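Local coordinates for Serine/threonine-protein kinase Tel1 (Chaetomium thermophilum, PDB 6SKY) that probably phosphorylates serine and threonine residues in [ST]-Q motifs using ATP, acting as a DNA-damage checkpoint kinase, at residues A[2222-2227]-A[2257-2262]; A[2536-2541]-A[2545-2550]. All coordinates share one frame; numbering follows the deposited sequence.

Contact 1 (A[2222-2227]-A[2257-2262]); sequences SSIRML and SVARLE
R2225 NH2 is hydrogen-bonded to Q2228 OE1, and the guanidinium so tethered takes a methyl group of L2261 against one face. The L2261 CD2 methyl sits 3.6 Å above the guanidinium plane, displaced toward the rim, with R2225 NH1 its nearest atom at 3.8 Å. A bend at the second torsion (chi2 -49°) turns the arginine chain so that its planar end approaches the other segment although its CB does not point there. Two side chains that do point across, I2224 and L2261, meet tip to tip: I2224 CD1 lies 4.0 Å from L2261 CD2, and the CG2 branch of I2224 touches the same methyl. L2261 CD2 is therefore shared between an aliphatic side chain and a flat cationic one. I2224 CD1 also packs on A2259 CB, again at 4.0 Å. No hydrogen bond crosses the contact, and E2262 OE2 stays 5.3 Å from R2225 NH2, so any attraction between these opposite charges is probably long-range. A Schellman motif precedes L2261: R2260 has positive phi (58°), and the next residue, L2261, points back toward I2224. At the second subunit, R2260 forms a salt bridge with D2922 of that chain, placing the contact on the dimer interface. Within the alpha-solenoid FAT region, this joins helix 2220-2232 to the end of helix 2245-2259 and the turn beyond it. Helix 2203-2217 receives S2222, S2223 and M2226, while helix 2264-2279 meets S2257 and E2262.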
loop_
_atom_site.group_PDB
_atom_site.type_symbol
_atom_site.label_atom_id
_atom_site.label_comp_id
_atom_site.label_asym_id
_atom_site.label_seq_id
_atom_site.Cartn_x
_atom_site.Cartn_y
_atom_site.Cartn_z
ATOM N N SER A 2222 14.756 11.194 1.325
ATOM C CA SER A 2222 14.579 12.634 1.456
ATOM C C SER A 2222 14.571 13.053 2.916
ATOM O O SER A 2222 15.183 14.059 3.286
ATOM C CB SER A 2222 13.289 13.060 0.774
ATOM O OG SER A 2222 13.143 12.407 -0.466
ATOM N N SER A 2223 13.892 12.280 3.762
ATOM C CA SER A 2223 13.868 12.560 5.190
ATOM C C SER A 2223 15.252 12.456 5.808
ATOM O O SER A 2223 15.641 13.299 6.624
ATOM C CB SER A 2223 12.906 11.605 5.873
ATOM O OG SER A 2223 13.224 11.460 7.236
ATOM N N ILE A 2224 16.016 11.431 5.434
ATOM C CA ILE A 2224 17.359 11.274 5.983
ATOM C C ILE A 2224 18.259 12.425 5.552
ATOM O O ILE A 2224 19.032 12.957 6.356
ATOM C CB ILE A 2224 17.936 9.912 5.574
ATOM C CG1 ILE A 2224 17.127 8.793 6.210
ATOM C CG2 ILE A 2224 19.367 9.804 5.985
ATOM C CD1 ILE A 2224 17.417 7.450 5.637
ATOM N N ARG A 2225 18.176 12.830 4.283
ATOM C CA ARG A 2225 19.002 13.934 3.808
ATOM C C ARG A 2225 18.630 15.236 4.496
ATOM O O ARG A 2225 19.501 16.049 4.819
ATOM C CB ARG A 2225 18.869 14.082 2.301
ATOM C CG ARG A 2225 19.307 12.893 1.501
ATOM C CD ARG A 2225 20.655 12.389 1.927
ATOM N NE ARG A 2225 21.038 11.216 1.152
ATOM C CZ ARG A 2225 21.989 10.363 1.506
ATOM N NH1 ARG A 2225 22.273 9.329 0.735
ATOM N NH2 ARG A 2225 22.653 10.544 2.631
ATOM N N MET A 2226 17.339 15.439 4.743
ATOM C CA MET A 2226 16.883 16.636 5.434
ATOM C C MET A 2226 17.387 16.682 6.869
ATOM O O MET A 2226 17.838 17.732 7.342
ATOM C CB MET A 2226 15.366 16.677 5.387
ATOM C CG MET A 2226 14.790 18.039 5.418
ATOM S SD MET A 2226 13.133 18.070 4.766
ATOM C CE MET A 2226 12.809 19.807 4.970
ATOM N N LEU A 2227 17.333 15.556 7.578
ATOM C CA LEU A 2227 17.841 15.530 8.945
ATOM C C LEU A 2227 19.345 15.734 8.984
ATOM O O LEU A 2227 19.861 16.413 9.875
ATOM C CB LEU A 2227 17.476 14.220 9.624
ATOM C CG LEU A 2227 16.032 13.957 10.017
ATOM C CD1 LEU A 2227 15.949 12.600 10.613
ATOM C CD2 LEU A 2227 15.567 14.987 10.992
ATOM N N SER A 2257 19.316 3.102 9.701
ATOM C CA SER A 2257 19.277 1.655 9.877
ATOM C C SER A 2257 18.064 1.040 9.205
ATOM O O SER A 2257 18.155 -0.050 8.639
ATOM C CB SER A 2257 19.276 1.297 11.356
ATOM O OG SER A 2257 20.398 1.841 12.010
ATOM N N VAL A 2258 16.910 1.699 9.282
ATOM C CA VAL A 2258 15.707 1.143 8.671
ATOM C C VAL A 2258 15.846 1.077 7.158
ATOM O O VAL A 2258 15.413 0.110 6.527
ATOM C CB VAL A 2258 14.471 1.957 9.089
ATOM C CG1 VAL A 2258 13.298 1.638 8.211
ATOM C CG2 VAL A 2258 14.132 1.672 10.509
ATOM N N ALA A 2259 16.443 2.093 6.551
ATOM C CA ALA A 2259 16.594 2.158 5.106
ATOM C C ALA A 2259 17.823 1.428 4.596
ATOM O O ALA A 2259 18.016 1.361 3.383
ATOM C CB ALA A 2259 16.651 3.612 4.648
ATOM N N ARG A 2260 18.648 0.877 5.484
ATOM C CA ARG A 2260 19.875 0.175 5.119
ATOM C C ARG A 2260 20.814 1.060 4.321
ATOM O O ARG A 2260 21.591 0.576 3.505
ATOM C CB ARG A 2260 19.586 -1.101 4.337
ATOM C CG ARG A 2260 18.663 -2.057 5.013
ATOM C CD ARG A 2260 19.293 -2.614 6.231
ATOM N NE ARG A 2260 18.470 -3.657 6.817
ATOM C CZ ARG A 2260 18.665 -4.950 6.610
ATOM N NH1 ARG A 2260 17.872 -5.842 7.181
ATOM N NH2 ARG A 2260 19.658 -5.350 5.834
ATOM N N LEU A 2261 20.753 2.365 4.555
ATOM C CA LEU A 2261 21.480 3.306 3.724
ATOM C C LEU A 2261 22.977 3.255 3.956
ATOM O O LEU A 2261 23.735 3.723 3.106
ATOM C CB LEU A 2261 20.962 4.713 3.982
ATOM C CG LEU A 2261 21.226 5.744 2.903
ATOM C CD1 LEU A 2261 20.632 5.263 1.617
ATOM C CD2 LEU A 2261 20.617 7.045 3.304
ATOM N N GLU A 2262 23.422 2.710 5.079
ATOM C CA GLU A 2262 24.839 2.589 5.373
ATOM C C GLU A 2262 25.077 1.277 6.092
ATOM O O GLU A 2262 24.152 0.661 6.619
ATOM C CB GLU A 2262 25.348 3.748 6.222
ATOM C CG GLU A 2262 25.280 5.078 5.515
ATOM C CD GLU A 2262 25.571 6.233 6.425
ATOM O OE1 GLU A 2262 26.191 6.006 7.478
ATOM O OE2 GLU A 2262 25.175 7.366 6.088
#

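Contact 2 (A[2536-2541]-A[2545-2550]); sequences PIKNSP and NFLSTM
CG1 of I2537 (chi1 173°) and CG of F2546 (chi1 170°) each stand anti to their own backbone N. The two side chains then cross at about a right angle, bringing I2537 CD1 to 3.6 Å from F2546 CD2; the approach to the ring is oblique, and CE2 is the next ring atom met. The setting is a strand-to-helix connection, with I2537 at the centre of an inverse gamma turn and S2540 at the N-cap of helix 2541-2552. K2538, the last residue of that turn, lies across L2547, again roughly perpendicular. Its extended chain brings two methylenes to the same leucine methyl: K2538 CG is 3.8 Å from L2547 CD1, and K2538 CE is 4.0 Å from that atom. The one hydrogen bond across the contact belongs to the first helical turn, N2545 N donating to P2541 O at 2.9 Å with an N-H...O angle of 172°. Beyond the two segments, F2546 makes edge-to-face contacts with the rings of F2579 and Y2517, so the phenylalanine links the connection to strand 2576-2585 and helix 2507-2522. One residue earlier, the N2545 carbonyl has two donors: T2549 N at 2.9 Å and T2549 OG1 at 2.6 Å reach N2545 O from opposite faces of its plane.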
loop_
_atom_site.group_PDB
_atom_site.type_symbol
_atom_site.label_atom_id
_atom_site.label_comp_id
_atom_site.label_asym_id
_atom_site.label_seq_id
_atom_site.Cartn_x
_atom_site.Cartn_y
_atom_site.Cartn_z
ATOM N N PRO A 2536 -21.403 -23.957 57.023
ATOM C CA PRO A 2536 -20.684 -22.958 57.821
ATOM C C PRO A 2536 -19.309 -23.487 58.189
ATOM O O PRO A 2536 -19.173 -24.617 58.659
ATOM C CB PRO A 2536 -21.573 -22.787 59.055
ATOM C CG PRO A 2536 -22.257 -24.087 59.180
ATOM C CD PRO A 2536 -22.512 -24.559 57.778
ATOM N N ILE A 2537 -18.283 -22.671 57.972
ATOM C CA ILE A 2537 -16.907 -23.129 58.186
ATOM C C ILE A 2537 -16.602 -22.859 59.654
ATOM O O ILE A 2537 -15.896 -21.924 60.032
ATOM C CB ILE A 2537 -15.918 -22.459 57.219
ATOM C CG1 ILE A 2537 -14.476 -22.815 57.569
ATOM C CG2 ILE A 2537 -16.125 -20.951 57.154
ATOM C CD1 ILE A 2537 -13.467 -22.068 56.759
ATOM N N LYS A 2538 -17.169 -23.699 60.506
ATOM C CA LYS A 2538 -16.717 -23.842 61.883
ATOM C C LYS A 2538 -16.859 -25.265 62.387
ATOM O O LYS A 2538 -16.495 -25.527 63.534
ATOM C CB LYS A 2538 -17.490 -22.895 62.807
ATOM C CG LYS A 2538 -16.913 -21.504 62.888
ATOM C CD LYS A 2538 -17.649 -20.655 63.895
ATOM C CE LYS A 2538 -16.929 -19.341 64.114
ATOM N NZ LYS A 2538 -17.501 -18.586 65.259
ATOM N N ASN A 2539 -17.353 -26.192 61.573
ATOM C CA ASN A 2539 -17.671 -27.529 62.037
ATOM C C ASN A 2539 -16.567 -28.529 61.757
ATOM O O ASN A 2539 -16.726 -29.711 62.074
ATOM C CB ASN A 2539 -18.977 -28.008 61.396
ATOM C CG ASN A 2539 -20.153 -27.143 61.782
ATOM O OD1 ASN A 2539 -19.986 -26.093 62.399
ATOM N ND2 ASN A 2539 -21.349 -27.575 61.419
ATOM N N SER A 2540 -15.535 -28.113 61.188
ATOM C CA SER A 2540 -14.338 -28.920 61.085
ATOM C C SER A 2540 -13.233 -28.301 61.936
ATOM O O SER A 2540 -13.233 -27.091 62.175
ATOM C CB SER A 2540 -13.888 -29.017 59.629
ATOM O OG SER A 2540 -12.930 -30.043 59.451
ATOM N N PRO A 2541 -12.287 -29.095 62.439
ATOM C CA PRO A 2541 -11.148 -28.482 63.140
ATOM C C PRO A 2541 -10.314 -27.619 62.217
ATOM O O PRO A 2541 -9.797 -26.572 62.631
ATOM C CB PRO A 2541 -10.364 -29.693 63.662
ATOM C CG PRO A 2541 -11.332 -30.825 63.641
ATOM C CD PRO A 2541 -12.236 -30.563 62.484
ATOM N N ASN A 2545 -9.320 -23.700 63.071
ATOM C CA ASN A 2545 -7.921 -23.293 63.009
ATOM C C ASN A 2545 -7.711 -22.231 61.938
ATOM O O ASN A 2545 -6.984 -21.253 62.154
ATOM C CB ASN A 2545 -7.037 -24.507 62.742
ATOM C CG ASN A 2545 -5.570 -24.169 62.772
ATOM O OD1 ASN A 2545 -5.163 -23.192 63.392
ATOM N ND2 ASN A 2545 -4.762 -24.978 62.098
ATOM N N PHE A 2546 -8.365 -22.397 60.785
ATOM C CA PHE A 2546 -8.273 -21.424 59.707
ATOM C C PHE A 2546 -8.794 -20.064 60.144
ATOM O O PHE A 2546 -8.131 -19.043 59.944
ATOM C CB PHE A 2546 -9.050 -21.945 58.500
ATOM C CG PHE A 2546 -9.240 -20.936 57.413
ATOM C CD1 PHE A 2546 -8.245 -20.699 56.493
ATOM C CD2 PHE A 2546 -10.423 -20.241 57.300
ATOM C CE1 PHE A 2546 -8.418 -19.786 55.501
ATOM C CE2 PHE A 2546 -10.596 -19.323 56.310
ATOM C CZ PHE A 2546 -9.589 -19.094 55.410
ATOM N N LEU A 2547 -9.981 -20.031 60.747
ATOM C CA LEU A 2547 -10.568 -18.752 61.133
ATOM C C LEU A 2547 -9.747 -18.057 62.209
ATOM O O LEU A 2547 -9.542 -16.839 62.152
ATOM C CB LEU A 2547 -12.001 -18.954 61.604
ATOM C CG LEU A 2547 -13.013 -19.057 60.473
ATOM C CD1 LEU A 2547 -14.355 -19.399 61.037
ATOM C CD2 LEU A 2547 -13.072 -17.747 59.730
ATOM N N SER A 2548 -9.257 -18.812 63.192
ATOM C CA SER A 2548 -8.424 -18.210 64.227
ATOM C C SER A 2548 -7.141 -17.642 63.638
ATOM O O SER A 2548 -6.794 -16.478 63.880
ATOM C CB SER A 2548 -8.117 -19.241 65.307
ATOM O OG SER A 2548 -7.737 -20.468 64.720
ATOM N N THR A 2549 -6.423 -18.449 62.847
ATOM C CA THR A 2549 -5.171 -17.983 62.261
ATOM C C THR A 2549 -5.392 -16.775 61.373
ATOM O O THR A 2549 -4.548 -15.876 61.311
ATOM C CB THR A 2549 -4.518 -19.095 61.456
ATOM O OG1 THR A 2549 -4.604 -20.323 62.185
ATOM C CG2 THR A 2549 -3.067 -18.765 61.200
ATOM N N MET A 2550 -6.522 -16.731 60.673
ATOM C CA MET A 2550 -6.768 -15.606 59.790
ATOM C C MET A 2550 -7.145 -14.357 60.568
ATOM O O MET A 2550 -6.879 -13.241 60.110
ATOM C CB MET A 2550 -7.855 -15.965 58.789
ATOM C CG MET A 2550 -7.757 -15.174 57.521
ATOM S SD MET A 2550 -6.240 -15.522 56.635
ATOM C CE MET A 2550 -6.357 -17.293 56.540
#

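Overall arrangement
Contacts 1 and 2 occur in series along the chain, are well separated in space and do not touch: their centres lie 70 Å apart and their nearest atoms about 53 Å apart. Each is peripheral, centred 40 and 41 Å respectively from the centre of the chain. They differ in surroundings, since contact 1 borders the second subunit, whereas no other protein chain touches contact 2. Neither lies at the nucleotide or magnesium site. Contact 2 is joined to the nucleotide-binding region through a shared sheet: strand 2534-2536, outermost within this chain, belongs to the antiparallel sheet whose strand 2604-2611 carries the pocket residues L2608 and K2610.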